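Local coordinates for D-alanyl-lipoteichoic acid synthetase (PDB 3BMA), which probably takes part in adding D-alanine to lipoteichoic acid during cell wall biogenesis, as a membrane-associated DltD-family protein, at residues C[140-151]-C[162-170]. The protein carries 1 engineered substitution. Numbering follows the deposited sequence.
Sequences DQASQYAATRLL and LVQKLASKE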
ATOM      1  N   ASP C 140      -4.794   9.097 -23.201  1.00 40.97           N
ATOM      2  CA  ASP C 140      -5.172   9.457 -24.563  1.00 43.27           C
ATOM      3  C   ASP C 140      -4.472   8.596 -25.628  1.00 47.66           C
ATOM      4  O   ASP C 140      -3.965   7.511 -25.329  1.00 53.38           O
ATOM      5  CB  ASP C 140      -4.914  10.954 -24.798  1.00 42.65           C
ATOM      6  CG  ASP C 140      -3.476  11.376 -24.490  1.00 36.28           C
ATOM      7  OD1 ASP C 140      -2.617  10.518 -24.176  1.00 28.53           O
ATOM      8  OD2 ASP C 140      -3.207  12.590 -24.564  1.00 30.54           O
ATOM      9  N   GLN C 141      -4.453   9.094 -26.862  1.00 47.29           N
ATOM     10  CA  GLN C 141      -3.794   8.426 -27.983  1.00 45.58           C
ATOM     11  C   GLN C 141      -2.271   8.532 -27.880  1.00 40.62           C
ATOM     12  O   GLN C 141      -1.551   7.644 -28.333  1.00 37.27           O
ATOM     13  CB  GLN C 141      -4.287   9.018 -29.309  1.00 47.57           C
ATOM     14  CG  GLN C 141      -3.934   8.219 -30.568  1.00 61.40           C
ATOM     15  CD  GLN C 141      -4.598   6.853 -30.628  1.00 76.25           C
ATOM     16  OE1 GLN C 141      -5.754   6.689 -30.228  1.00 81.12           O
ATOM     17  NE2 GLN C 141      -3.868   5.865 -31.138  1.00 77.67           N
ATOM     18  N   ALA C 142      -1.790   9.622 -27.286  1.00 38.71           N
ATOM     19  CA  ALA C 142      -0.362   9.807 -27.036  1.00 36.73           C
ATOM     20  C   ALA C 142       0.187   8.769 -26.050  1.00 36.38           C
ATOM     21  O   ALA C 142       1.287   8.258 -26.240  1.00 34.84           O
ATOM     22  CB  ALA C 142      -0.084  11.220 -26.543  1.00 33.60           C
ATOM     23  N   SER C 143      -0.594   8.453 -25.016  1.00 39.43           N
ATOM     24  CA  SER C 143      -0.198   7.463 -24.011  1.00 37.28           C
ATOM     25  C   SER C 143      -0.249   6.044 -24.565  1.00 33.61           C
ATOM     26  O   SER C 143       0.606   5.224 -24.246  1.00 37.99           O
ATOM     27  CB  SER C 143      -1.078   7.570 -22.761  1.00 35.21           C
ATOM     28  OG  SER C 143      -2.239   6.758 -22.861  1.00 42.19           O
ATOM     29  N   GLN C 144      -1.257   5.768 -25.391  1.00 35.98           N
ATOM     30  CA  GLN C 144      -1.437   4.456 -26.006  1.00 31.99           C
ATOM     31  C   GLN C 144      -0.350   4.160 -27.040  1.00 38.57           C
ATOM     32  O   GLN C 144       0.149   3.036 -27.115  1.00 39.82           O
ATOM     33  CB  GLN C 144      -2.832   4.353 -26.637  1.00 35.60           C
ATOM     34  CG  GLN C 144      -3.223   2.955 -27.133  1.00 34.70           C
ATOM     35  CD  GLN C 144      -2.894   2.720 -28.599  1.00 53.91           C
ATOM     36  OE1 GLN C 144      -3.207   3.542 -29.461  1.00 66.03           O
ATOM     37  NE2 GLN C 144      -2.265   1.586 -28.888  1.00 52.65           N
ATOM     38  N   TYR C 145       0.012   5.172 -27.827  1.00 35.74           N
ATOM     39  CA  TYR C 145       1.033   5.010 -28.855  1.00 32.37           C
ATOM     40  C   TYR C 145       2.433   4.837 -28.253  1.00 29.93           C
ATOM     41  O   TYR C 145       3.201   3.980 -28.699  1.00 34.29           O
ATOM     42  CB  TYR C 145       1.008   6.166 -29.881  1.00 28.19           C
ATOM     43  CG  TYR C 145       2.144   6.070 -30.872  1.00 32.64           C
ATOM     44  CD1 TYR C 145       2.102   5.153 -31.921  1.00 28.40           C
ATOM     45  CD2 TYR C 145       3.286   6.858 -30.731  1.00 28.08           C
ATOM     46  CE1 TYR C 145       3.157   5.041 -32.812  1.00 23.79           C
ATOM     47  CE2 TYR C 145       4.343   6.753 -31.613  1.00 18.88           C
ATOM     48  CZ  TYR C 145       4.275   5.843 -32.646  1.00 22.11           C
ATOM     49  OH  TYR C 145       5.336   5.733 -33.515  1.00 28.87           O
ATOM     50  N   ALA C 146       2.756   5.650 -27.251  1.00 29.17           N
ATOM     51  CA  ALA C 146       4.087   5.639 -26.635  1.00 25.28           C
ATOM     52  C   ALA C 146       4.352   4.365 -25.839  1.00 26.14           C
ATOM     53  O   ALA C 146       5.497   3.915 -25.747  1.00 30.61           O
ATOM     54  CB  ALA C 146       4.280   6.869 -25.755  1.00 19.08           C
ATOM     55  N   ALA C 147       3.289   3.795 -25.267  1.00 31.06           N
ATOM     56  CA  ALA C 147       3.366   2.513 -24.571  1.00 25.25           C
ATOM     57  C   ALA C 147       3.663   1.396 -25.552  1.00 26.83           C
ATOM     58  O   ALA C 147       4.446   0.494 -25.251  1.00 27.37           O
ATOM     59  CB  ALA C 147       2.070   2.228 -23.834  1.00 24.77           C
ATOM     60  N   THR C 148       3.021   1.469 -26.719  1.00 35.88           N
ATOM     61  CA  THR C 148       3.206   0.510 -27.807  1.00 31.20           C
ATOM     62  C   THR C 148       4.653   0.529 -28.290  1.00 30.67           C
ATOM     63  O   THR C 148       5.262  -0.524 -28.468  1.00 36.12           O
ATOM     64  CB  THR C 148       2.249   0.817 -28.984  1.00 33.50           C
ATOM     65  OG1 THR C 148       0.905   0.898 -28.495  1.00 24.03           O
ATOM     66  CG2 THR C 148       2.327  -0.256 -30.064  1.00 35.13           C
ATOM     67  N   ARG C 149       5.200   1.729 -28.473  1.00 32.54           N
ATOM     68  CA  ARG C 149       6.593   1.888 -28.887  1.00 32.23           C
ATOM     69  C   ARG C 149       7.579   1.381 -27.841  1.00 31.52           C
ATOM     70  O   ARG C 149       8.648   0.891 -28.196  1.00 33.36           O
ATOM     71  CB  ARG C 149       6.896   3.345 -29.236  1.00 32.83           C
ATOM     72  CG  ARG C 149       6.191   3.828 -30.483  1.00 32.17           C
ATOM     73  CD  ARG C 149       6.753   3.183 -31.732  1.00 14.78           C
ATOM     74  NE  ARG C 149       7.857   3.953 -32.292  1.00 35.00           N
ATOM     75  CZ  ARG C 149       8.695   3.490 -33.213  1.00 39.16           C
ATOM     76  NH1 ARG C 149       8.563   2.255 -33.678  1.00 29.19           N
ATOM     77  NH2 ARG C 149       9.667   4.264 -33.672  1.00 42.08           N
ATOM     78  N   LEU C 150       7.210   1.494 -26.564  1.00 36.06           N
ATOM     79  CA  LEU C 150       8.038   0.992 -25.464  1.00 37.20           C
ATOM     80  C   LEU C 150       8.128  -0.531 -25.434  1.00 35.29           C
ATOM     81  O   LEU C 150       9.206  -1.084 -25.230  1.00 39.47           O
ATOM     82  CB  LEU C 150       7.544   1.518 -24.113  1.00 36.46           C
ATOM     83  CG  LEU C 150       8.305   2.682 -23.477  1.00 31.26           C
ATOM     84  CD1 LEU C 150       7.679   3.018 -22.139  1.00 29.06           C
ATOM     85  CD2 LEU C 150       9.776   2.361 -23.302  1.00 27.97           C
ATOM     86  N   LEU C 151       6.997  -1.195 -25.658  1.00 34.97           N
ATOM     87  CA  LEU C 151       6.941  -2.660 -25.695  1.00 32.92           C
ATOM     88  C   LEU C 151       7.582  -3.254 -26.950  1.00 36.57           C
ATOM     89  O   LEU C 151       7.950  -4.427 -26.962  1.00 44.28           O
ATOM     90  CB  LEU C 151       5.499  -3.150 -25.552  1.00 28.60           C
ATOM     91  CG  LEU C 151       4.842  -2.973 -24.179  1.00 26.68           C
ATOM     92  CD1 LEU C 151       3.337  -2.994 -24.304  1.00 29.29           C
ATOM     93  CD2 LEU C 151       5.313  -4.027 -23.183  1.00 30.11           C
ATOM     94  N   LEU C 162       1.734  -2.472 -16.468  1.00 43.96           N
ATOM     95  CA  LEU C 162       1.205  -1.116 -16.513  1.00 42.83           C
ATOM     96  C   LEU C 162       1.315  -0.527 -17.916  1.00 41.70           C
ATOM     97  O   LEU C 162       0.414   0.177 -18.370  1.00 46.91           O
ATOM     98  CB  LEU C 162       1.927  -0.229 -15.491  1.00 41.75           C
ATOM     99  CG  LEU C 162       1.761  -0.623 -14.018  1.00 29.34           C
ATOM    100  CD1 LEU C 162       2.772   0.084 -13.131  1.00 46.04           C
ATOM    101  CD2 LEU C 162       0.360  -0.341 -13.537  1.00 26.90           C
ATOM    102  N   VAL C 163       2.423  -0.832 -18.589  1.00 39.79           N
ATOM    103  CA  VAL C 163       2.673  -0.400 -19.965  1.00 35.57           C
ATOM    104  C   VAL C 163       1.736  -1.113 -20.958  1.00 38.95           C
ATOM    105  O   VAL C 163       1.191  -0.473 -21.865  1.00 41.52           O
ATOM    106  CB  VAL C 163       4.174  -0.581 -20.347  1.00 32.83           C
ATOM    107  CG1 VAL C 163       4.447  -0.097 -21.756  1.00 39.87           C
ATOM    108  CG2 VAL C 163       5.068   0.182 -19.373  1.00 22.97           C
ATOM    109  N   GLN C 164       1.533  -2.421 -20.766  1.00 40.93           N
ATOM    110  CA  GLN C 164       0.597  -3.212 -21.585  1.00 45.01           C
ATOM    111  C   GLN C 164      -0.852  -2.731 -21.495  1.00 43.43           C
ATOM    112  O   GLN C 164      -1.570  -2.755 -22.497  1.00 48.41           O
ATOM    113  CB  GLN C 164       0.648  -4.698 -21.216  1.00 46.95           C
ATOM    114  CG  GLN C 164       1.789  -5.486 -21.850  1.00 52.87           C
ATOM    115  CD  GLN C 164       1.867  -6.926 -21.349  1.00 55.32           C
ATOM    116  OE1 GLN C 164       1.432  -7.243 -20.236  1.00 55.61           O
ATOM    117  NE2 GLN C 164       2.431  -7.804 -22.172  1.00 55.40           N
ATOM    118  N   LYS C 165      -1.273  -2.318 -20.296  1.00 44.60           N
ATOM    119  CA  LYS C 165      -2.610  -1.748 -20.070  1.00 41.47           C
ATOM    120  C   LYS C 165      -2.809  -0.458 -20.856  1.00 40.69           C
ATOM    121  O   LYS C 165      -3.861  -0.248 -21.458  1.00 45.33           O
ATOM    122  CB  LYS C 165      -2.860  -1.487 -18.582  1.00 39.07           C
ATOM    123  CG  LYS C 165      -3.338  -2.701 -17.805  1.00 42.86           C
ATOM    124  CD  LYS C 165      -3.909  -2.310 -16.449  1.00 44.33           C
ATOM    125  CE  LYS C 165      -4.462  -3.526 -15.715  1.00 50.63           C
ATOM    126  NZ  LYS C 165      -5.157  -3.169 -14.441  1.00 49.69           N
ATOM    127  N   LEU C 166      -1.788   0.395 -20.849  1.00 37.55           N
ATOM    128  CA  LEU C 166      -1.807   1.638 -21.614  1.00 39.45           C
ATOM    129  C   LEU C 166      -1.808   1.389 -23.120  1.00 42.13           C
ATOM    130  O   LEU C 166      -2.500   2.086 -23.860  1.00 44.54           O
ATOM    131  CB  LEU C 166      -0.629   2.533 -21.225  1.00 35.35           C
ATOM    132  CG  LEU C 166      -0.627   3.180 -19.840  1.00 28.00           C
ATOM    133  CD1 LEU C 166       0.530   4.153 -19.741  1.00 32.70           C
ATOM    134  CD2 LEU C 166      -1.934   3.897 -19.565  1.00 29.23           C
ATOM    135  N   ALA C 167      -1.046   0.387 -23.555  1.00 42.50           N
ATOM    136  CA  ALA C 167      -0.964   0.005 -24.965  1.00 43.08           C
ATOM    137  C   ALA C 167      -2.277  -0.569 -25.505  1.00 46.51           C
ATOM    138  O   ALA C 167      -2.602  -0.374 -26.674  1.00 51.17           O
ATOM    139  CB  ALA C 167       0.167  -0.988 -25.173  1.00 40.99           C
ATOM    140  N   SER C 168      -3.025  -1.261 -24.649  1.00 52.69           N
ATOM    141  CA  SER C 168      -4.275  -1.910 -25.046  1.00 53.09           C
ATOM    142  C   SER C 168      -5.524  -1.060 -24.799  1.00 56.45           C
ATOM    143  O   SER C 168      -6.640  -1.587 -24.824  1.00 62.40           O
ATOM    144  CB  SER C 168      -4.417  -3.257 -24.332  1.00 53.56           C
ATOM    145  OG  SER C 168      -3.377  -4.141 -24.703  1.00 60.02           O
ATOM    146  N   LYS C 169      -5.327   0.241 -24.562  1.00 59.20           N
ATOM    147  CA  LYS C 169      -6.399   1.202 -24.218  1.00 63.39           C
ATOM    148  C   LYS C 169      -7.186   0.864 -22.937  1.00 61.36           C
ATOM    149  O   LYS C 169      -8.280   1.392 -22.715  1.00 61.16           O
ATOM    150  CB  LYS C 169      -7.362   1.435 -25.401  1.00 67.88           C
ATOM    151  CG  LYS C 169      -6.853   2.376 -26.487  1.00 77.23           C
ATOM    152  CD  LYS C 169      -7.129   3.841 -26.153  1.00 80.72           C
ATOM    153  CE  LYS C 169      -6.836   4.744 -27.344  1.00 80.90           C
ATOM    154  NZ  LYS C 169      -7.205   6.162 -27.077  1.00 78.63           N
ATOM    155  N   GLU C 170      -6.624  -0.010 -22.104  1.00 58.97           N
ATOM    156  CA  GLU C 170      -7.247  -0.398 -20.845  1.00 59.63           C
ATOM    157  C   GLU C 170      -7.023   0.672 -19.793  1.00 60.97           C
ATOM    158  O   GLU C 170      -5.971   1.320 -19.761  1.00 60.80           O
ATOM    159  CB  GLU C 170      -6.682  -1.724 -20.338  1.00 59.13           C
ATOM    160  CG  GLU C 170      -7.136  -2.955 -21.103  1.00 60.50           C
ATOM    161  CD  GLU C 170      -6.465  -4.222 -20.604  1.00 63.04           C
ATOM    162  OE1 GLU C 170      -6.360  -4.405 -19.370  1.00 67.82           O
ATOM    163  OE2 GLU C 170      -6.043  -5.038 -21.447  1.00 67.56           O
TER
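Helix segments 141-151 and 162-167 pack 7.8 Å apart between axes and run at 128° to each other; the CA atoms of Gln144 and Ala167 come nearest, 4.6 Å apart. Ala147 sits where they meet. Its CB lies 3.5 Å from Val163 O and also touches CB of Leu166 and of Ala167, so the small side chain lets the backbones come near. Gln144 CA approaches Leu166 O at 3.4 Å, a CA-H...O contact.

The Gln144 chain starts anti to its own N (chi1 -171°) and bends at chi2. This brings NE2 to Ala167 O, a moderately bent hydrogen bond of 3.0 Å (N-H...O 150°). Further along, the Leu151 and Val163 side chains pass alongside each other, pointing opposite ways, with Leu151 CG 3.8 Å from Val163 CG1. Leu151 CD1 rests on Gln164 CG and Ala167 CB. The Lys169 chain, poorly ordered, runs alongside Gln144 CG.

Asp140 N-caps helix 141-153, its OD1 accepting from Ser143 N, while OD2 forms a salt bridge with Lys287. Helix 127-136 packs against Val163 and Leu166.

This largely apolar contact between successive helices turns polar where helix 160-167 ends: Gln144 NE2 gives Ala167 O, in its last turn, a side-chain donor.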